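Local coordinates for takeout-like protein 1 (Epiphyas postvittana, PDB 3E8T) that probably serves as an insect carrier of hydrophobic ligands, holding ubiquinone-8 in a long internal tunnel in this crystal, at residues H124-Y129 and K145-F150. Residues are numbered along the deposited sequence; the frame is centred on the assembly and turned at random. Where two conformers were deposited one is given.
Sequences HLVVSY and KYTVTF. With UQ8 (Ubiquinone-8), chain B.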
loop_
_atom_site.group_PDB
_atom_site.type_symbol
_atom_site.label_atom_id
_atom_site.label_comp_id
_atom_site.label_asym_id
_atom_site.label_seq_id
_atom_site.Cartn_x
_atom_site.Cartn_y
_atom_site.Cartn_z
ATOM N N HIS A 124 -8.118 2.670 3.900
ATOM C CA HIS A 124 -9.148 3.591 3.391
ATOM C C HIS A 124 -8.485 4.553 2.410
ATOM O O HIS A 124 -7.649 5.373 2.790
ATOM C CB HIS A 124 -9.830 4.353 4.542
ATOM C CG HIS A 124 -10.908 5.301 4.120
ATOM N ND1 HIS A 124 -12.160 4.873 3.746
ATOM C CD2 HIS A 124 -10.928 6.659 4.021
ATOM C CE1 HIS A 124 -12.902 5.922 3.425
ATOM N NE2 HIS A 124 -12.190 7.018 3.604
ATOM N N LEU A 125 -8.835 4.411 1.143
ATOM C CA LEU A 125 -8.279 5.207 0.057
ATOM C C LEU A 125 -9.360 6.135 -0.487
ATOM O O LEU A 125 -10.462 5.695 -0.784
ATOM C CB LEU A 125 -7.811 4.266 -1.066
ATOM C CG LEU A 125 -7.441 4.857 -2.407
ATOM C CD1 LEU A 125 -6.129 5.650 -2.279
ATOM C CD2 LEU A 125 -7.329 3.753 -3.450
ATOM N N VAL A 126 -9.050 7.411 -0.650
ATOM C CA VAL A 126 -9.921 8.367 -1.300
ATOM C C VAL A 126 -9.156 8.957 -2.472
ATOM O O VAL A 126 -8.002 9.374 -2.298
ATOM C CB VAL A 126 -10.377 9.474 -0.345
ATOM C CG1 VAL A 126 -11.387 10.394 -1.081
ATOM C CG2 VAL A 126 -10.938 8.869 0.946
ATOM N N VAL A 127 -9.779 8.964 -3.645
ATOM C CA VAL A 127 -9.149 9.505 -4.842
ATOM C C VAL A 127 -10.070 10.542 -5.445
ATOM O O VAL A 127 -11.279 10.309 -5.562
ATOM C CB VAL A 127 -8.934 8.403 -5.876
ATOM C CG1 VAL A 127 -8.472 8.948 -7.238
ATOM C CG2 VAL A 127 -7.994 7.310 -5.329
ATOM N N SER A 128 -9.516 11.687 -5.836
ATOM C CA SER A 128 -10.237 12.658 -6.633
ATOM C C SER A 128 -9.912 12.486 -8.096
ATOM O O SER A 128 -8.788 12.126 -8.449
ATOM C CB SER A 128 -9.911 14.040 -6.171
ATOM O OG SER A 128 -8.545 14.235 -6.209
ATOM N N TYR A 129 -10.905 12.711 -8.951
ATOM C CA TYR A 129 -10.709 12.495 -10.385
ATOM C C TYR A 129 -11.471 13.557 -11.156
ATOM O O TYR A 129 -12.344 14.252 -10.632
ATOM C CB TYR A 129 -11.202 11.090 -10.814
ATOM C CG TYR A 129 -12.668 10.961 -10.811
ATOM C CD1 TYR A 129 -13.393 11.310 -11.946
ATOM C CD2 TYR A 129 -13.384 10.551 -9.673
ATOM C CE1 TYR A 129 -14.755 11.224 -11.960
ATOM C CE2 TYR A 129 -14.776 10.474 -9.692
ATOM C CZ TYR A 129 -15.458 10.836 -10.856
ATOM O OH TYR A 129 -16.817 10.772 -10.876
ATOM N N LYS A 145 -5.638 13.345 -7.172
ATOM C CA LYS A 145 -4.976 13.285 -5.865
ATOM C C LYS A 145 -5.554 12.111 -5.107
ATOM O O LYS A 145 -6.620 11.586 -5.467
ATOM C CB LYS A 145 -5.231 14.590 -5.060
ATOM C CG LYS A 145 -4.647 15.783 -5.694
ATOM C CD LYS A 145 -4.782 17.101 -4.925
ATOM C CE LYS A 145 -4.146 17.093 -3.559
ATOM N NZ LYS A 145 -4.308 18.471 -2.936
ATOM N N TYR A 146 -4.868 11.701 -4.061
ATOM C CA TYR A 146 -5.370 10.691 -3.187
ATOM C C TYR A 146 -4.959 10.943 -1.766
ATOM O O TYR A 146 -3.968 11.671 -1.467
ATOM C CB TYR A 146 -4.888 9.286 -3.628
ATOM C CG TYR A 146 -3.417 9.089 -3.418
ATOM C CD1 TYR A 146 -2.922 8.499 -2.266
ATOM C CD2 TYR A 146 -2.503 9.554 -4.372
ATOM C CE1 TYR A 146 -1.563 8.367 -2.066
ATOM C CE2 TYR A 146 -1.140 9.406 -4.178
ATOM C CZ TYR A 146 -0.693 8.811 -3.030
ATOM O OH TYR A 146 0.676 8.682 -2.870
ATOM N N THR A 147 -5.692 10.299 -0.863
ATOM C CA THR A 147 -5.294 10.135 0.533
ATOM C C THR A 147 -5.462 8.690 0.946
ATOM O O THR A 147 -6.342 8.016 0.426
ATOM C CB THR A 147 -6.129 10.976 1.487
ATOM O OG1 THR A 147 -7.476 10.569 1.444
ATOM C CG2 THR A 147 -6.057 12.462 1.149
ATOM N N VAL A 148 -4.599 8.213 1.830
ATOM C CA VAL A 148 -4.719 6.878 2.344
ATOM C C VAL A 148 -4.535 6.923 3.847
ATOM O O VAL A 148 -3.647 7.630 4.355
ATOM C CB VAL A 148 -3.703 5.940 1.709
ATOM C CG1 VAL A 148 -4.009 4.517 2.071
ATOM C CG2 VAL A 148 -3.658 6.099 0.214
ATOM N N THR A 149 -5.341 6.142 4.530
ATOM C CA THR A 149 -5.176 5.860 5.938
ATOM C C THR A 149 -5.190 4.335 6.140
ATOM O O THR A 149 -5.672 3.603 5.306
ATOM C CB THR A 149 -6.240 6.501 6.801
ATOM O OG1 THR A 149 -7.501 5.975 6.428
ATOM C CG2 THR A 149 -6.235 8.038 6.660
ATOM N N PHE A 150 -4.676 3.908 7.272
ATOM C CA PHE A 150 -4.553 2.502 7.554
ATOM C C PHE A 150 -4.838 2.203 9.034
ATOM O O PHE A 150 -4.721 3.080 9.918
ATOM C CB PHE A 150 -3.158 1.972 7.144
ATOM C CG PHE A 150 -2.051 2.427 8.028
ATOM C CD1 PHE A 150 -1.696 1.719 9.149
ATOM C CD2 PHE A 150 -1.448 3.650 7.803
ATOM C CE1 PHE A 150 -0.710 2.179 10.001
ATOM C CE2 PHE A 150 -0.448 4.119 8.671
ATOM C CZ PHE A 150 -0.123 3.384 9.769
HETATM C C45 UQ8 B . 13.229 -1.203 12.316
HETATM C C44 UQ8 B . 12.214 -0.672 13.330
HETATM C C46 UQ8 B . 12.718 -0.961 14.720
HETATM C C43 UQ8 B . 10.824 -1.252 13.143
HETATM C C42 UQ8 B . 10.406 -1.242 11.664
HETATM C C41 UQ8 B . 10.155 0.193 11.222
HETATM C C39 UQ8 B . 8.892 0.270 10.391
HETATM C C40 UQ8 B . 8.902 0.842 8.975
HETATM C C38 UQ8 B . 7.699 -0.112 10.942
HETATM C C37 UQ8 B . 6.481 -0.093 10.277
HETATM C C36 UQ8 B . 5.522 -0.890 11.161
HETATM C C34 UQ8 B . 4.173 -1.133 10.509
HETATM C C35 UQ8 B . 3.341 -2.017 11.181
HETATM C C33 UQ8 B . 3.850 -0.560 9.281
HETATM C C32 UQ8 B . 2.658 -0.649 8.570
HETATM C C31 UQ8 B . 2.980 -0.435 7.067
HETATM C C29 UQ8 B . 1.739 -0.343 6.190
HETATM C C30 UQ8 B . 0.515 0.512 6.646
HETATM C C28 UQ8 B . 1.697 -1.027 4.980
HETATM C C27 UQ8 B . 0.627 -1.027 4.094
HETATM C C26 UQ8 B . 1.093 -1.195 2.640
HETATM C C24 UQ8 B . -0.102 -1.435 1.711
HETATM C C25 UQ8 B . -0.899 -2.749 1.784
HETATM C C23 UQ8 B . -0.465 -0.459 0.809
HETATM C C22 UQ8 B . -1.514 -0.508 -0.114
HETATM C C21 UQ8 B . -1.688 0.838 -0.816
HETATM C C19 UQ8 B . -3.003 1.010 -1.578
HETATM C C20 UQ8 B . -3.192 2.431 -2.106
HETATM C C18 UQ8 B . -3.225 -0.058 -2.658
HETATM C C17 UQ8 B . -4.506 0.213 -3.461
HETATM C C16 UQ8 B . -5.024 -1.032 -4.200
HETATM C C14 UQ8 B . -6.042 -0.594 -5.247
HETATM C C15 UQ8 B . -7.031 0.535 -4.901
HETATM C C13 UQ8 B . -6.074 -1.172 -6.515
HETATM C C12 UQ8 B . -6.976 -0.781 -7.501
HETATM C C11 UQ8 B . -7.316 -1.902 -8.505
HETATM C C9 UQ8 B . -8.692 -1.673 -9.158
HETATM C C10 UQ8 B . -9.180 -0.222 -9.009
HETATM C C8 UQ8 B . -8.614 -2.083 -10.626
HETATM C C7 UQ8 B . -8.693 -0.891 -11.585
HETATM C C6 UQ8 B . -10.142 -0.429 -11.871
HETATM C C1 UQ8 B . -10.438 0.939 -11.867
HETATM C C1M UQ8 B . -9.408 1.839 -11.596
HETATM C C2 UQ8 B . -11.732 1.414 -12.117
HETATM O O2 UQ8 B . -11.991 2.621 -12.117
HETATM C C3 UQ8 B . -12.756 0.519 -12.386
HETATM O O3 UQ8 B . -14.014 0.984 -12.631
HETATM C C3M UQ8 B . -14.152 1.323 -14.010
HETATM C C4 UQ8 B . -12.496 -0.846 -12.391
HETATM O O4 UQ8 B . -13.519 -1.712 -12.658
HETATM C C4M UQ8 B . -14.631 -1.468 -11.784
HETATM C C5 UQ8 B . -11.201 -1.316 -12.134
HETATM O O5 UQ8 B . -10.998 -2.533 -12.157
HETATM O O HOH W 1 -7.929 8.330 3.147
#
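The imidazole of H124 and the phenol ring of Y146 each meet the facing strand obliquely. T149 OG1 lies beside the H124 side chain, 3.4 Å from its CB, while H124 ND1 is hydrogen-bonded to D86 on strand 82-100. L125 CD1 packs against Y146 CB at 4.1 Å, beside the phenol ring, which also meets the ring of F202 and reaches E195 of helix 182-211 through its hydroxyl; Y146 thus suits the border between sheet and helix. On the same face V127 CG2 touches Y146 CB. L125 holds its CG anti to the backbone N (chi1 168°) on this face, where CD1 meets V148 CG2 at 3.5 Å and CD2 meets ligand carbon C15 at 3.5 Å; branched aliphatic residues suit this oily wall. F150 adds to the ligand pocket, one face of its ring lying against ubiquinone-8, with methyl C30 of the ligand 3.5 Å from F150 CG and displaced toward the rim. The other face of the sheet, carrying H124, V126, S128, K145, T147 and T149, is more polar, and beta-branched threonines fit its extended backbone. T147 OG1 borders V126 CB, and a water donates to H124 O at 3.0 Å and also hydrogen-bonds T147 OG1. Paired backbone hydrogen bonds join H124 to T149 and V126 to T147. At S128, chi1 of 56° sets OG between the backbone N and carbonyl carbon, where it accepts a bent 3.2 Å bond from K145 N. An alanine here would remove that acceptor and is likely to leave K145 N without this partner. The segments run antiparallel (172°) within the hairpin of strands 113-133 and 139-153, part of the long curved sheet that wraps a helix and encloses the ligand tunnel in the takeout and juvenile hormone-binding protein fold.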